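Local coordinates for protein EccE5 (Mycobacterium xenopi RIVM700367, PDB 7B9F) that probably forms part of the ESX-5 type VII secretion machine, which exports proteins through the mycobacterial inner membrane, at residues Val105-Glu109 / Ile249-Asp253; Gln113-Thr119 / Thr198-Met204; Val146-Arg151 / Leu316-Gly322. One frame throughout, in Å; residues are numbered along the deposited sequence.

Interaction 1: residues Val105-Glu109 / Ile249-Asp253; sequences VGIRE and IDDMD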
loop_
_atom_site.group_PDB
_atom_site.type_symbol
_atom_site.label_atom_id
_atom_site.label_comp_id
_atom_site.label_asym_id
_atom_site.label_seq_id
_atom_site.Cartn_x
_atom_site.Cartn_y
_atom_site.Cartn_z
ATOM N N VAL A 105 -22.140 34.354 -10.411
ATOM C CA VAL A 105 -20.906 34.972 -9.943
ATOM C C VAL A 105 -20.125 35.464 -11.149
ATOM O O VAL A 105 -19.922 34.714 -12.110
ATOM C CB VAL A 105 -20.064 33.986 -9.119
ATOM C CG1 VAL A 105 -18.857 34.684 -8.542
ATOM C CG2 VAL A 105 -20.899 33.374 -8.018
ATOM N N GLY A 106 -19.694 36.722 -11.104
ATOM C CA GLY A 106 -18.862 37.259 -12.166
ATOM C C GLY A 106 -17.403 36.939 -11.922
ATOM O O GLY A 106 -16.899 37.089 -10.805
ATOM N N ILE A 107 -16.719 36.497 -12.969
ATOM C CA ILE A 107 -15.307 36.156 -12.907
ATOM C C ILE A 107 -14.583 37.019 -13.928
ATOM O O ILE A 107 -15.073 37.203 -15.046
ATOM C CB ILE A 107 -15.058 34.669 -13.224
ATOM C CG1 ILE A 107 -16.129 33.768 -12.610
ATOM C CG2 ILE A 107 -13.689 34.255 -12.736
ATOM C CD1 ILE A 107 -16.093 33.656 -11.134
ATOM N N ARG A 108 -13.433 37.557 -13.552
ATOM C CA ARG A 108 -12.515 38.117 -14.529
ATOM C C ARG A 108 -11.187 37.393 -14.419
ATOM O O ARG A 108 -10.739 37.053 -13.323
ATOM C CB ARG A 108 -12.311 39.618 -14.354
ATOM C CG ARG A 108 -13.570 40.428 -14.545
ATOM C CD ARG A 108 -13.245 41.880 -14.821
ATOM N NE ARG A 108 -12.310 42.420 -13.847
ATOM C CZ ARG A 108 -12.090 43.716 -13.672
ATOM N NH1 ARG A 108 -11.213 44.124 -12.763
ATOM N NH2 ARG A 108 -12.750 44.603 -14.400
ATOM N N GLU A 109 -10.559 37.158 -15.562
ATOM C CA GLU A 109 -9.375 36.323 -15.601
ATOM C C GLU A 109 -8.286 37.031 -16.385
ATOM O O GLU A 109 -8.517 37.506 -17.498
ATOM C CB GLU A 109 -9.695 34.962 -16.228
ATOM C CG GLU A 109 -8.601 33.912 -16.114
ATOM C CD GLU A 109 -7.543 34.021 -17.190
ATOM O OE1 GLU A 109 -7.871 34.496 -18.296
ATOM O OE2 GLU A 109 -6.389 33.619 -16.931
ATOM N N ILE A 249 -19.077 44.436 -12.110
ATOM C CA ILE A 249 -17.646 44.444 -11.801
ATOM C C ILE A 249 -16.966 45.643 -12.453
ATOM O O ILE A 249 -16.192 46.364 -11.813
ATOM C CB ILE A 249 -16.980 43.128 -12.236
ATOM C CG1 ILE A 249 -17.534 41.951 -11.450
ATOM C CG2 ILE A 249 -15.481 43.201 -12.043
ATOM C CD1 ILE A 249 -16.936 40.627 -11.857
ATOM N N ASP A 250 -17.236 45.874 -13.738
ATOM C CA ASP A 250 -16.655 47.040 -14.395
ATOM C C ASP A 250 -17.272 48.334 -13.883
ATOM O O ASP A 250 -16.599 49.370 -13.859
ATOM C CB ASP A 250 -16.802 46.925 -15.910
ATOM C CG ASP A 250 -16.035 45.751 -16.474
ATOM O OD1 ASP A 250 -15.240 45.153 -15.719
ATOM O OD2 ASP A 250 -16.226 45.426 -17.663
ATOM N N ASP A 251 -18.534 48.289 -13.450
ATOM C CA ASP A 251 -19.099 49.441 -12.750
ATOM C C ASP A 251 -18.332 49.734 -11.464
ATOM O O ASP A 251 -18.070 50.900 -11.137
ATOM C CB ASP A 251 -20.576 49.210 -12.436
ATOM C CG ASP A 251 -21.392 48.884 -13.667
ATOM O OD1 ASP A 251 -20.866 49.034 -14.788
ATOM O OD2 ASP A 251 -22.564 48.479 -13.513
ATOM N N MET A 252 -17.978 48.685 -10.719
ATOM C CA MET A 252 -17.170 48.836 -9.514
ATOM C C MET A 252 -15.808 49.425 -9.845
ATOM O O MET A 252 -15.296 50.278 -9.116
ATOM C CB MET A 252 -17.043 47.474 -8.813
ATOM C CG MET A 252 -15.997 47.314 -7.685
ATOM S SD MET A 252 -14.233 47.171 -8.076
ATOM C CE MET A 252 -14.129 45.490 -8.680
ATOM N N ASP A 253 -15.193 48.952 -10.929
ATOM C CA ASP A 253 -13.899 49.483 -11.351
ATOM C C ASP A 253 -13.993 50.968 -11.678
ATOM O O ASP A 253 -13.123 51.761 -11.291
ATOM C CB ASP A 253 -13.384 48.702 -12.558
ATOM C CG ASP A 253 -11.874 48.696 -12.645
ATOM O OD1 ASP A 253 -11.231 49.499 -11.939
ATOM O OD2 ASP A 253 -11.329 47.896 -13.432
#
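A three-residue salt-bridge network joins strand 105-109 of the antiparallel sheet to helix 246-257, with Arg108 on the strand and Asp250 and Asp253 on the helix. Arg108 crosses the gap. Its CG stands beside the backbone N (chi1 -62°), and the chain bends at its third torsion, which brings the guanidinium to the side of the helix. There NH2 donates to OD1 of Asp250 over 2.9 Å. The bond is bent, 131° at the hydrogen, and meets the oxygen nearly head-on to its C-O bond, with the two flat groups turned 45° from each other. Asp253, one helical turn beyond Ile249, brings OD2 to the edge of the guanidinium close to its plane. That second salt bridge is long, with NH2 of Arg108 3.7 Å from OD2 of Asp253.

Ile249 supplies the apolar half of the contact. Its CG2 branch lies over one guanidinium face toward the rim, 3.7 Å from NE of Arg108, while the other branch runs on to the strand, where CD1 rests 3.7 Å from the carbonyl O of Gly106. With no side chain, Gly106 lets the isoleucine methyl settle directly on its peptide. Beta-branched Ile249 thus serves two neighbours at once, and arginine suits position 108 because its aliphatic stem can pass the isoleucine while its tip stays polar.

Two carboxylates facing one guanidinium should keep the arginine charged, and its positive charge probably offsets the repulsion between the aspartates. The charged groups lie on the more exposed side; the isoleucine and Gly106 are buried.

Interaction 2: residues Gln113-Thr119 / Thr198-Met204; sequences QLVAVVT and TWLVLRM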
loop_
_atom_site.group_PDB
_atom_site.type_symbol
_atom_site.label_atom_id
_atom_site.label_comp_id
_atom_site.label_asym_id
_atom_site.label_seq_id
_atom_site.Cartn_x
_atom_site.Cartn_y
_atom_site.Cartn_z
ATOM N N GLN A 113 -7.589 34.736 -11.359
ATOM C CA GLN A 113 -8.989 35.132 -11.266
ATOM C C GLN A 113 -9.207 36.240 -10.246
ATOM O O GLN A 113 -8.539 36.294 -9.211
ATOM C CB GLN A 113 -9.905 33.965 -10.906
ATOM C CG GLN A 113 -10.151 32.947 -11.986
ATOM C CD GLN A 113 -8.936 32.139 -12.279
ATOM O OE1 GLN A 113 -8.400 31.451 -11.418
ATOM N NE2 GLN A 113 -8.507 32.187 -13.523
ATOM N N LEU A 114 -10.164 37.111 -10.557
ATOM C CA LEU A 114 -10.551 38.244 -9.732
ATOM C C LEU A 114 -12.061 38.216 -9.576
ATOM O O LEU A 114 -12.782 38.255 -10.576
ATOM C CB LEU A 114 -10.120 39.553 -10.396
ATOM C CG LEU A 114 -8.622 39.825 -10.548
ATOM C CD1 LEU A 114 -8.342 41.092 -11.357
ATOM C CD2 LEU A 114 -8.036 39.962 -9.173
ATOM N N VAL A 115 -12.547 38.154 -8.338
ATOM C CA VAL A 115 -13.979 38.121 -8.064
ATOM C C VAL A 115 -14.270 39.056 -6.904
ATOM O O VAL A 115 -13.570 39.039 -5.890
ATOM C CB VAL A 115 -14.472 36.698 -7.724
ATOM C CG1 VAL A 115 -15.937 36.704 -7.338
ATOM C CG2 VAL A 115 -14.274 35.779 -8.882
ATOM N N ALA A 116 -15.336 39.845 -7.030
ATOM C CA ALA A 116 -15.709 40.808 -6.009
ATOM C C ALA A 116 -17.032 40.425 -5.366
ATOM O O ALA A 116 -17.916 39.857 -6.012
ATOM C CB ALA A 116 -15.809 42.215 -6.588
ATOM N N VAL A 117 -17.146 40.725 -4.074
ATOM C CA VAL A 117 -18.371 40.550 -3.300
ATOM C C VAL A 117 -18.732 41.895 -2.695
ATOM O O VAL A 117 -17.939 42.470 -1.942
ATOM C CB VAL A 117 -18.202 39.510 -2.187
ATOM C CG1 VAL A 117 -19.463 39.421 -1.361
ATOM C CG2 VAL A 117 -17.829 38.177 -2.761
ATOM N N VAL A 118 -19.917 42.378 -2.993
ATOM C CA VAL A 118 -20.366 43.652 -2.449
ATOM C C VAL A 118 -21.046 43.392 -1.114
ATOM O O VAL A 118 -21.627 42.326 -0.889
ATOM C CB VAL A 118 -21.300 44.361 -3.453
ATOM C CG1 VAL A 118 -22.533 43.530 -3.729
ATOM C CG2 VAL A 118 -21.666 45.768 -3.002
ATOM N N THR A 119 -20.937 44.345 -0.196
ATOM C CA THR A 119 -21.637 44.234 1.072
ATOM C C THR A 119 -22.071 45.618 1.525
ATOM O O THR A 119 -21.458 46.623 1.157
ATOM C CB THR A 119 -20.770 43.546 2.131
ATOM O OG1 THR A 119 -21.564 43.266 3.288
ATOM C CG2 THR A 119 -19.591 44.398 2.518
ATOM N N THR A 198 -18.695 49.334 -0.351
ATOM C CA THR A 198 -17.729 48.426 0.238
ATOM C C THR A 198 -17.744 47.123 -0.539
ATOM O O THR A 198 -18.812 46.565 -0.798
ATOM C CB THR A 198 -18.054 48.170 1.709
ATOM O OG1 THR A 198 -17.882 49.383 2.447
ATOM C CG2 THR A 198 -17.128 47.123 2.289
ATOM N N TRP A 199 -16.563 46.640 -0.914
ATOM C CA TRP A 199 -16.452 45.367 -1.603
ATOM C C TRP A 199 -15.333 44.525 -1.014
ATOM O O TRP A 199 -14.316 45.042 -0.547
ATOM C CB TRP A 199 -16.193 45.535 -3.100
ATOM C CG TRP A 199 -17.133 46.434 -3.801
ATOM C CD1 TRP A 199 -18.358 46.111 -4.285
ATOM C CD2 TRP A 199 -16.898 47.789 -4.174
ATOM N NE1 TRP A 199 -18.926 47.195 -4.902
ATOM C CE2 TRP A 199 -18.045 48.239 -4.849
ATOM C CE3 TRP A 199 -15.838 48.674 -3.984
ATOM C CZ2 TRP A 199 -18.160 49.530 -5.339
ATOM C CZ3 TRP A 199 -15.953 49.952 -4.466
ATOM C CH2 TRP A 199 -17.105 50.372 -5.136
ATOM N N LEU A 200 -15.545 43.218 -1.045
ATOM C CA LEU A 200 -14.510 42.223 -0.815
ATOM C C LEU A 200 -14.144 41.616 -2.159
ATOM O O LEU A 200 -15.014 41.071 -2.842
ATOM C CB LEU A 200 -15.014 41.123 0.119
ATOM C CG LEU A 200 -15.011 41.257 1.638
ATOM C CD1 LEU A 200 -13.585 41.369 2.126
ATOM C CD2 LEU A 200 -15.852 42.422 2.129
ATOM N N VAL A 201 -12.873 41.688 -2.538
ATOM C CA VAL A 201 -12.430 41.137 -3.812
ATOM C C VAL A 201 -11.526 39.944 -3.541
ATOM O O VAL A 201 -10.753 39.942 -2.577
ATOM C CB VAL A 201 -11.756 42.188 -4.712
ATOM C CG1 VAL A 201 -12.668 43.387 -4.869
ATOM C CG2 VAL A 201 -10.407 42.606 -4.206
ATOM N N LEU A 202 -11.678 38.907 -4.352
ATOM C CA LEU A 202 -11.106 37.596 -4.093
ATOM C C LEU A 202 -10.045 37.311 -5.144
ATOM O O LEU A 202 -10.286 37.526 -6.333
ATOM C CB LEU A 202 -12.199 36.534 -4.173
ATOM C CG LEU A 202 -13.327 36.571 -3.140
ATOM C CD1 LEU A 202 -14.371 35.536 -3.459
ATOM C CD2 LEU A 202 -12.856 36.422 -1.744
ATOM N N ARG A 203 -8.884 36.825 -4.728
ATOM C CA ARG A 203 -7.867 36.389 -5.674
ATOM C C ARG A 203 -7.531 34.919 -5.483
ATOM O O ARG A 203 -7.353 34.457 -4.354
ATOM C CB ARG A 203 -6.600 37.232 -5.557
ATOM C CG ARG A 203 -6.754 38.632 -6.090
ATOM C CD ARG A 203 -5.426 39.370 -6.130
ATOM N NE ARG A 203 -5.557 40.685 -6.746
ATOM C CZ ARG A 203 -6.064 41.756 -6.149
ATOM N NH1 ARG A 203 -6.490 41.693 -4.896
ATOM N NH2 ARG A 203 -6.139 42.902 -6.810
ATOM N N MET A 204 -7.441 34.184 -6.592
ATOM C CA MET A 204 -7.068 32.778 -6.545
ATOM C C MET A 204 -6.186 32.440 -7.735
ATOM O O MET A 204 -6.449 32.883 -8.855
ATOM C CB MET A 204 -8.298 31.863 -6.556
ATOM C CG MET A 204 -7.951 30.384 -6.446
ATOM S SD MET A 204 -9.364 29.277 -6.433
ATOM C CE MET A 204 -9.880 29.399 -8.138
#
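The indole of Trp199 meets Val118 at its edge: CD1 lies 3.5 Å from CB of Val118, and the carbonyl O of Val117 is likewise near the ring plane. With CG beside its backbone N (chi1 -52°), the ring sits against this beta-branched neighbour. A second flat group, the guanidinium of Arg203, receives Leu114 obliquely. The two side chains lie side by side, pointing the same way, and CD2 of Leu114 is 3.5 Å from NE of Arg203, so leucine packs on the arginine stem while NH1 goes on to a salt bridge with Asp161.

Backbone bonds tie the antiparallel strands throughout, for example Val115 N to Leu202 O at 3.1 Å; the end bond from Gln113 N to Met204 O is weak. Ala116, opposite Val201, is small enough for close pairing, its CB 3.8 Å from CG1 of Val201. On the other face Val115, Val117, Leu200 and Leu202 make an apolar surface, as befits a buried sheet face.

Helix 219-234 packs on that face, with Leu223 and Thr227 touching Val115. Strands 105-109 (Arg108 bonded to Leu114) and 241-243 (Arg242 to Val118) flank 113-119, and strand 159-166 borders 196-204.

Interaction 3: residues Val146-Arg151 / Leu316-Gly322; sequences VAARLR and LRPRHGG
Leu150 and Pro318 meet nearly at right angles where the chain following the 3-10 segment 146-149 reaches strand 310-319. CG of Leu150 points opposite its own backbone N (chi1 -174°), toward the strand, and an unusual second torsion (chi2 140°, tentative at this resolution) turns CD2 to the proline and CD1 to the backbone. CD2 lies 3.6 Å from CB of Pro318 and nearly as close to its CG and CD, while CD1 is 3.7 Å from the carbonyl O of Leu316. The CH2 groups of the closed proline ring offer the leucine methyls an apolar surface.

The side chain of Leu316 points from the strand to the 3-10 segment and crosses Val146 at about a right angle. Its CD1 touches both CB of Ala147, at 3.8 Å, and CG2 of Val146, at 3.9 Å; small alanine lets the strand leucine come close.

Arg151 bends at its third torsion (chi3 -61°), which carries the guanidinium obliquely past Pro318, with NH1 3.5 Å from CB of Pro318. NH2 of Arg151 makes a weak but fairly straight bond of 3.3 Å to Gly322 O, which approaches the guanidinium edge. Gly321 O, over a face, is too poorly aligned to bond. Both carbonyls belong to the type I' turn from Arg319 to Gly322, where glycine readily adopts the positive phi of Gly321.

This turn links strands 310-319 and 322-331 as a beta hairpin. Leu150 and Leu316 also touch Ile160 of strand 159-166, Ala147 and Arg151 touch Val323, and Arg149 pairs with Asp233 of helix 219-234.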
loop_
_atom_site.group_PDB
_atom_site.type_symbol
_atom_site.label_atom_id
_atom_site.label_comp_id
_atom_site.label_asym_id
_atom_site.label_seq_id
_atom_site.Cartn_x
_atom_site.Cartn_y
_atom_site.Cartn_z
ATOM N N VAL A 146 -13.131 38.076 8.513
ATOM C CA VAL A 146 -13.431 37.395 7.258
ATOM C C VAL A 146 -12.226 36.631 6.738
ATOM O O VAL A 146 -12.353 35.849 5.794
ATOM C CB VAL A 146 -13.921 38.385 6.189
ATOM C CG1 VAL A 146 -15.086 39.191 6.715
ATOM C CG2 VAL A 146 -12.786 39.284 5.747
ATOM N N ALA A 147 -11.048 36.843 7.325
ATOM C CA ALA A 147 -9.854 36.096 6.962
ATOM C C ALA A 147 -9.938 34.626 7.343
ATOM O O ALA A 147 -9.076 33.850 6.927
ATOM C CB ALA A 147 -8.626 36.720 7.617
ATOM N N ALA A 148 -10.925 34.232 8.146
ATOM C CA ALA A 148 -11.126 32.816 8.413
ATOM C C ALA A 148 -11.554 32.070 7.161
ATOM O O ALA A 148 -11.261 30.879 7.019
ATOM C CB ALA A 148 -12.162 32.631 9.520
ATOM N N ARG A 149 -12.232 32.745 6.242
ATOM C CA ARG A 149 -12.672 32.122 5.005
ATOM C C ARG A 149 -11.638 32.244 3.902
ATOM O O ARG A 149 -11.922 31.880 2.759
ATOM C CB ARG A 149 -14.002 32.721 4.543
ATOM C CG ARG A 149 -15.117 32.676 5.581
ATOM C CD ARG A 149 -15.180 31.353 6.336
ATOM N NE ARG A 149 -15.507 30.221 5.480
ATOM C CZ ARG A 149 -16.745 29.843 5.195
ATOM N NH1 ARG A 149 -17.773 30.511 5.691
ATOM N NH2 ARG A 149 -16.954 28.796 4.410
ATOM N N LEU A 150 -10.455 32.768 4.216
ATOM C CA LEU A 150 -9.352 32.730 3.267
ATOM C C LEU A 150 -8.906 31.298 3.012
ATOM O O LEU A 150 -8.662 30.912 1.865
ATOM C CB LEU A 150 -8.192 33.564 3.798
ATOM C CG LEU A 150 -6.969 33.803 2.922
ATOM C CD1 LEU A 150 -6.493 35.221 3.091
ATOM C CD2 LEU A 150 -5.864 32.847 3.309
ATOM N N ARG A 151 -8.787 30.503 4.064
ATOM C CA ARG A 151 -8.439 29.091 3.956
ATOM C C ARG A 151 -9.715 28.287 4.136
ATOM O O ARG A 151 -10.118 27.990 5.262
ATOM C CB ARG A 151 -7.403 28.692 5.000
ATOM C CG ARG A 151 -6.043 28.362 4.440
ATOM C CD ARG A 151 -5.061 28.040 5.546
ATOM N NE ARG A 151 -4.866 29.165 6.450
ATOM C CZ ARG A 151 -3.834 29.996 6.383
ATOM N NH1 ARG A 151 -2.905 29.824 5.455
ATOM N NH2 ARG A 151 -3.730 30.997 7.245
ATOM N N LEU A 316 -5.578 41.092 3.137
ATOM C CA LEU A 316 -5.342 39.910 3.951
ATOM C C LEU A 316 -4.661 38.850 3.101
ATOM O O LEU A 316 -5.137 38.528 2.010
ATOM C CB LEU A 316 -6.652 39.365 4.508
ATOM C CG LEU A 316 -7.536 40.363 5.242
ATOM C CD1 LEU A 316 -8.915 39.781 5.412
ATOM C CD2 LEU A 316 -6.937 40.698 6.580
ATOM N N ARG A 317 -3.557 38.310 3.595
ATOM C CA ARG A 317 -2.815 37.283 2.886
ATOM C C ARG A 317 -2.489 36.138 3.830
ATOM O O ARG A 317 -2.268 36.364 5.021
ATOM C CB ARG A 317 -1.507 37.846 2.319
ATOM C CG ARG A 317 -1.678 38.808 1.174
ATOM C CD ARG A 317 -0.420 38.846 0.339
ATOM N NE ARG A 317 -0.250 37.617 -0.423
ATOM C CZ ARG A 317 0.857 36.886 -0.415
ATOM N NH1 ARG A 317 1.891 37.260 0.323
ATOM N NH2 ARG A 317 0.929 35.777 -1.139
ATOM N N PRO A 318 -2.444 34.906 3.331
ATOM C CA PRO A 318 -1.899 33.818 4.144
ATOM C C PRO A 318 -0.402 33.985 4.297
ATOM O O PRO A 318 0.287 34.427 3.377
ATOM C CB PRO A 318 -2.244 32.563 3.346
ATOM C CG PRO A 318 -2.356 33.022 1.959
ATOM C CD PRO A 318 -2.779 34.459 1.974
ATOM N N ARG A 319 0.105 33.630 5.472
ATOM C CA ARG A 319 1.511 33.875 5.761
ATOM C C ARG A 319 1.936 32.907 6.854
ATOM O O ARG A 319 1.466 33.024 7.990
ATOM C CB ARG A 319 1.719 35.321 6.193
ATOM C CG ARG A 319 3.167 35.763 6.298
ATOM C CD ARG A 319 3.835 35.846 4.931
ATOM N NE ARG A 319 4.595 34.648 4.593
ATOM C CZ ARG A 319 4.854 34.257 3.349
ATOM N NH1 ARG A 319 4.412 34.975 2.325
ATOM N NH2 ARG A 319 5.556 33.153 3.129
ATOM N N HIS A 320 2.809 31.959 6.500
ATOM C CA HIS A 320 3.419 31.016 7.443
ATOM C C HIS A 320 2.365 30.228 8.216
ATOM O O HIS A 320 2.523 29.946 9.405
ATOM C CB HIS A 320 4.367 31.734 8.403
ATOM C CG HIS A 320 5.336 32.647 7.723
ATOM N ND1 HIS A 320 5.475 33.973 8.068
ATOM C CD2 HIS A 320 6.210 32.428 6.712
ATOM C CE1 HIS A 320 6.396 34.532 7.304
ATOM N NE2 HIS A 320 6.857 33.616 6.472
ATOM N N GLY A 321 1.274 29.882 7.541
ATOM C CA GLY A 321 0.166 29.216 8.184
ATOM C C GLY A 321 -0.811 30.133 8.877
ATOM O O GLY A 321 -1.881 29.671 9.295
ATOM N N GLY A 322 -0.485 31.415 9.025
ATOM C CA GLY A 322 -1.395 32.393 9.566
ATOM C C GLY A 322 -1.763 33.452 8.547
ATOM O O GLY A 322 -1.446 33.356 7.360
#

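Overall arrangement
All three contacts reach one antiparallel sheet. Interaction 2 lies nearest the middle, its centre about 3 Å from that of the chain, whereas interactions 1 and 3 sit on opposite sides of the chain's centre, with their own centres about 23 Å apart and no touch. Interactions 1 and 2 share neighbouring strands, through a probable hydrogen bond of 2.8 Å from Leu114 N to Arg108 O, and the helix packs on the indole, with CG of Met252 3.6 Å from CE2 of Trp199. The centres of interactions 2 and 3 are about 15 Å apart, joined by light packing of Leu200 on Val146. Along the chain, interaction 2 nests within the loop closed by interaction 1, while interaction 3 crosses both.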